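Local atomic coordinates of uncharacterized protein (Neisseria meningitidis MC58, PDB entry 2R2A), a protein that is of unknown function but, as the N-terminal domain of a zonular occludens toxin homologue with a P-loop NTPase fold, probably binds a nucleotide. Residues K108-E111 with N112-W115; K134-D137 with Q138-T142. All coordinates share one frame; numbering follows the deposited sequence.

Contact 1 (K108-E111 with N112-W115); sequences KIPE and NVQW
Pro-110 O accepts from both Val-113 N, at 3.1 Å, and Gln-114 N, at 2.9 Å, closing the first turn of the short helix 111-114, for which Pro-110 is the N-cap residue. Proline costs nothing at the cap, because the helix's own bonds would not use an N-H there, and its ring fixes phi just where the chain enters the helix. That ring lies alongside Val-113 and points the same way, with Pro-110 CD 4.0 Å from Val-113 CG2. The other valine branch, CG1, stands anti to the backbone N (chi1 171°) and meets Ile-109 CD1 at 3.8 Å, so the branched side chain spreads one methyl toward each of two loop residues.

Ile-109 is also covered by Gln-114. The glutamine crosses it at a slant, its CG over Ile-109 CG1, so that its aliphatic part meets apolar carbon while the amide NE2 lies beside Ile-109 CG2. Both side chains also occur in a second conformer, and this packing describes one of them. Ile-109 O receives a bond from Lys-108 NZ, whose chain reaches forward along the following peptide.

Farther out, Asn-112 anchors the turn to its neighbours: its OD1 accepts from Tyr-78 N and its ND2 donates to Ala-74 O. An amide serves well at this buried position because it can give and receive at once. Asn-112 O takes a bond from Trp-100 NE1 and a weak one from Trp-115 NE1. The Trp-115 side chain rests on Met-77 and Tyr-78 of helix 77-80, while the edge of its ring meets the helix backbone in plane, where CD1 lies 3.4 Å from Glu-111 O.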
loop_
_atom_site.group_PDB
_atom_site.type_symbol
_atom_site.label_atom_id
_atom_site.label_comp_id
_atom_site.label_asym_id
_atom_site.label_seq_id
_atom_site.Cartn_x
_atom_site.Cartn_y
_atom_site.Cartn_z
ATOM N N LYS A 108 -8.128 -22.500 3.420
ATOM C CA LYS A 108 -7.288 -22.550 2.223
ATOM C C LYS A 108 -6.780 -21.124 1.881
ATOM O O LYS A 108 -7.512 -20.134 2.068
ATOM C CB LYS A 108 -8.103 -23.150 1.082
ATOM C CG LYS A 108 -7.368 -23.431 -0.227
ATOM C CD LYS A 108 -7.484 -22.240 -1.188
ATOM C CE LYS A 108 -7.266 -22.645 -2.648
ATOM N NZ LYS A 108 -6.752 -21.457 -3.405
ATOM N N ILE A 109 -5.530 -21.032 1.419
ATOM C CA ILE A 109 -4.940 -19.740 1.087
ATOM C C ILE A 109 -5.189 -19.398 -0.383
ATOM O O ILE A 109 -4.796 -20.140 -1.276
ATOM C CB ILE A 109 -3.440 -19.615 1.554
ATOM C CG1 ILE A 109 -2.722 -18.438 0.888
ATOM C CG2 ILE A 109 -2.659 -20.904 1.349
ATOM C CD1 ILE A 109 -1.303 -18.257 1.391
ATOM N N PRO A 110 -5.892 -18.268 -0.635
ATOM C CA PRO A 110 -6.271 -17.951 -2.012
ATOM C C PRO A 110 -5.055 -17.677 -2.889
ATOM O O PRO A 110 -4.004 -17.301 -2.391
ATOM C CB PRO A 110 -7.090 -16.663 -1.883
ATOM C CG PRO A 110 -7.437 -16.546 -0.443
ATOM C CD PRO A 110 -6.322 -17.207 0.298
ATOM N N GLU A 111 -5.219 -17.868 -4.196
ATOM C CA GLU A 111 -4.138 -17.612 -5.129
ATOM C C GLU A 111 -3.638 -16.167 -5.062
ATOM O O GLU A 111 -2.436 -15.929 -5.156
ATOM C CB GLU A 111 -4.566 -17.964 -6.540
ATOM C CG GLU A 111 -4.561 -19.452 -6.797
ATOM C CD GLU A 111 -4.553 -19.756 -8.257
ATOM O OE1 GLU A 111 -3.537 -19.445 -8.925
ATOM O OE2 GLU A 111 -5.575 -20.288 -8.734
ATOM N N ASN A 112 -4.559 -15.215 -4.877
ATOM C CA ASN A 112 -4.180 -13.782 -4.799
ATOM C C ASN A 112 -3.430 -13.369 -3.518
ATOM O O ASN A 112 -2.928 -12.246 -3.398
ATOM C CB ASN A 112 -5.368 -12.850 -5.060
ATOM C CG ASN A 112 -4.921 -11.502 -5.634
ATOM O OD1 ASN A 112 -4.080 -11.462 -6.534
ATOM N ND2 ASN A 112 -5.483 -10.405 -5.124
ATOM N N VAL A 113 -3.336 -14.299 -2.578
ATOM C CA VAL A 113 -2.502 -14.141 -1.390
ATOM C C VAL A 113 -1.219 -14.957 -1.509
ATOM O O VAL A 113 -0.163 -14.471 -1.112
ATOM C CB VAL A 113 -3.276 -14.561 -0.087
ATOM C CG1 VAL A 113 -2.373 -14.610 1.157
ATOM C CG2 VAL A 113 -4.480 -13.646 0.161
ATOM N N GLN A 114 -1.307 -16.187 -2.054
ATOM C CA GLN A 114 -0.168 -17.129 -2.098
ATOM C C GLN A 114 1.094 -16.526 -2.716
ATOM O O GLN A 114 2.219 -16.857 -2.321
ATOM C CB GLN A 114 -0.532 -18.416 -2.872
ATOM C CG GLN A 114 -1.602 -19.268 -2.200
ATOM C CD GLN A 114 -1.878 -20.585 -2.882
ATOM O OE1 GLN A 114 -1.740 -20.720 -4.102
ATOM N NE2 GLN A 114 -2.303 -21.568 -2.093
ATOM N N TRP A 115 0.898 -15.677 -3.719
ATOM C CA TRP A 115 2.011 -15.105 -4.488
ATOM C C TRP A 115 2.803 -14.054 -3.731
ATOM O O TRP A 115 3.942 -13.754 -4.087
ATOM C CB TRP A 115 1.507 -14.520 -5.810
ATOM C CG TRP A 115 0.785 -13.233 -5.664
ATOM C CD1 TRP A 115 -0.532 -13.071 -5.356
ATOM C CD2 TRP A 115 1.326 -11.913 -5.819
ATOM N NE1 TRP A 115 -0.851 -11.735 -5.298
ATOM C CE2 TRP A 115 0.272 -10.999 -5.571
ATOM C CE3 TRP A 115 2.605 -11.408 -6.119
ATOM C CZ2 TRP A 115 0.445 -9.610 -5.642
ATOM C CZ3 TRP A 115 2.778 -10.023 -6.187
ATOM C CH2 TRP A 115 1.698 -9.140 -5.935
#

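Contact 2 (K134-D137 with Q138-T142); sequences KLLD and QNLRT
NE and NH2 of Arg-141 both donate to Leu-136 O, at 2.9 Å and 3.1 Å, in one of the two conformers of this side chain, and the acceptor lies close to the guanidinium plane. NH2 approaches almost straight down the carbonyl, while NE stands above the carbonyl plane. The bend at chi3 (-94°) turns the arginine back from helix 138-141 toward the loop before it. Its NH1 makes a salt bridge to Asp-168, so one flat cation serves both a backbone oxygen and a carboxylate.

Asp-137 is the N-cap of the same helix. A first torsion of -162° swings its carboxylate forward over the start of the helix, where OD1 accepts from Asn-139 N at 2.9 Å. The amide comes from the anti side, 35° out of the carboxylate plane. Asp-137 O receives Arg-141 N and, more weakly, Leu-140 N. A water joins Asp-137 OD2 to Asn-139 ND2, adding a side-chain link across the cap.

Around these bonds, Lys-134 CA lies over the centre of one guanidinium face, 3.9 Å above it, and Gln-138 CB approaches the opposite face toward its rim. On the side facing the sheet, Leu-136 and Leu-140 meet loosely, CD1 to CD2 at 4.5 Å, and pack against Leu-9 and Ile-7 of strand 7-11; leucine's branched apolar end suits this buried side because it needs no polar partner.

Chemically, a short acid at the cap takes up an amide of the first helical turn and would probably interact favourably with the helix dipole, while the arginine clasps the preceding loop residue.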
loop_
_atom_site.group_PDB
_atom_site.type_symbol
_atom_site.label_atom_id
_atom_site.label_comp_id
_atom_site.label_asym_id
_atom_site.label_seq_id
_atom_site.Cartn_x
_atom_site.Cartn_y
_atom_site.Cartn_z
ATOM N N LYS A 134 -5.633 -5.233 11.685
ATOM C CA LYS A 134 -6.375 -6.510 11.821
ATOM C C LYS A 134 -7.515 -6.685 10.815
ATOM O O LYS A 134 -8.191 -7.710 10.814
ATOM C CB LYS A 134 -6.877 -6.685 13.245
ATOM C CG LYS A 134 -5.706 -6.808 14.251
ATOM C CD LYS A 134 -6.261 -6.866 15.642
ATOM C CE LYS A 134 -5.207 -7.413 16.597
ATOM N NZ LYS A 134 -5.578 -7.234 18.035
ATOM N N LEU A 135 -7.677 -5.702 9.928
ATOM C CA LEU A 135 -8.602 -5.810 8.802
ATOM C C LEU A 135 -7.989 -6.624 7.684
ATOM O O LEU A 135 -8.717 -7.031 6.773
ATOM C CB LEU A 135 -9.020 -4.409 8.305
ATOM C CG LEU A 135 -9.931 -3.607 9.266
ATOM C CD1 LEU A 135 -10.130 -2.123 8.783
ATOM C CD2 LEU A 135 -11.309 -4.314 9.352
ATOM N N LEU A 136 -6.659 -6.850 7.758
ATOM C CA LEU A 136 -5.895 -7.483 6.682
ATOM C C LEU A 136 -5.542 -8.922 6.996
ATOM O O LEU A 136 -5.410 -9.273 8.135
ATOM C CB LEU A 136 -4.588 -6.725 6.391
ATOM C CG LEU A 136 -4.758 -5.243 6.072
ATOM C CD1 LEU A 136 -3.399 -4.592 5.859
ATOM C CD2 LEU A 136 -5.587 -5.144 4.789
ATOM N N ASP A 137 -5.349 -9.696 5.937
ATOM C CA ASP A 137 -4.909 -11.088 5.993
ATOM C C ASP A 137 -3.617 -11.158 6.819
ATOM O O ASP A 137 -2.676 -10.384 6.566
ATOM C CB ASP A 137 -4.659 -11.566 4.553
ATOM C CG ASP A 137 -4.625 -13.072 4.427
ATOM O OD1 ASP A 137 -4.073 -13.726 5.336
ATOM O OD2 ASP A 137 -5.155 -13.604 3.408
ATOM N N GLN A 138 -3.595 -12.038 7.824
ATOM C CA GLN A 138 -2.384 -12.319 8.610
ATOM C C GLN A 138 -1.223 -12.703 7.707
ATOM O O GLN A 138 -0.060 -12.395 8.005
ATOM C CB GLN A 138 -2.639 -13.452 9.636
ATOM C CG GLN A 138 -3.365 -12.964 10.907
ATOM C CD GLN A 138 -3.490 -13.995 12.041
ATOM O OE1 GLN A 138 -3.822 -13.632 13.180
ATOM N NE2 GLN A 138 -3.232 -15.275 11.740
ATOM N N ASN A 139 -1.540 -13.367 6.592
ATOM C CA ASN A 139 -0.521 -13.849 5.664
ATOM C C ASN A 139 0.127 -12.688 4.898
ATOM O O ASN A 139 1.295 -12.763 4.518
ATOM C CB ASN A 139 -1.107 -14.959 4.758
ATOM C CG ASN A 139 -1.180 -16.322 5.471
ATOM O OD1 ASN A 139 -0.238 -16.718 6.172
ATOM N ND2 ASN A 139 -2.274 -17.059 5.263
ATOM N N LEU A 140 -0.607 -11.587 4.732
ATOM C CA LEU A 140 -0.021 -10.359 4.196
ATOM C C LEU A 140 0.754 -9.617 5.294
ATOM O O LEU A 140 1.858 -9.123 5.055
ATOM C CB LEU A 140 -1.118 -9.425 3.636
ATOM C CG LEU A 140 -0.822 -7.990 3.159
ATOM C CD1 LEU A 140 0.256 -7.930 2.088
ATOM C CD2 LEU A 140 -2.179 -7.382 2.612
ATOM N N ARG A 141 0.173 -9.552 6.494
ATOM C CA ARG A 141 0.783 -8.830 7.617
ATOM C C ARG A 141 2.147 -9.387 7.983
ATOM O O ARG A 141 3.087 -8.631 8.318
ATOM C CB ARG A 141 -0.135 -8.871 8.836
ATOM C CG ARG A 141 -1.281 -7.883 8.754
ATOM C CD ARG A 141 -2.081 -7.870 10.042
ATOM N NE ARG A 141 -3.258 -8.771 10.044
ATOM C CZ ARG A 141 -3.735 -9.351 11.143
ATOM N NH1 ARG A 141 -3.103 -9.172 12.298
ATOM N NH2 ARG A 141 -4.831 -10.128 11.102
ATOM N N THR A 142 2.267 -10.719 7.930
ATOM C CA THR A 142 3.533 -11.387 8.261
ATOM C C THR A 142 4.692 -10.938 7.358
ATOM O O THR A 142 5.851 -11.020 7.749
ATOM C CB THR A 142 3.391 -12.939 8.247
ATOM O OG1 THR A 142 4.433 -13.525 9.031
ATOM C CG2 THR A 142 3.478 -13.495 6.823
HETATM O O HOH W 1 -4.552 -16.452 3.864
#

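From the N terminus, contact 1 comes first: 108-115 turns the long connection after strand 90-93 into helix 111-114. The chain then runs through strand 125-130 of the central sheet, and contact 2 begins beyond it, where 134-142 makes the turn into helix 138-141 ahead of strand 144-152. The second turn opens only after the first has closed, and neither encloses or crosses the other, yet they touch in space. Val-113 CG2 packs 3.3 Å from Asp-137 OD2, and Val-113 CG1 lies 3.8 Å from Asn-139 CB. The two helix starts thus abut, tying the region beside helix 77-80 to the turn resting on strand 7-11.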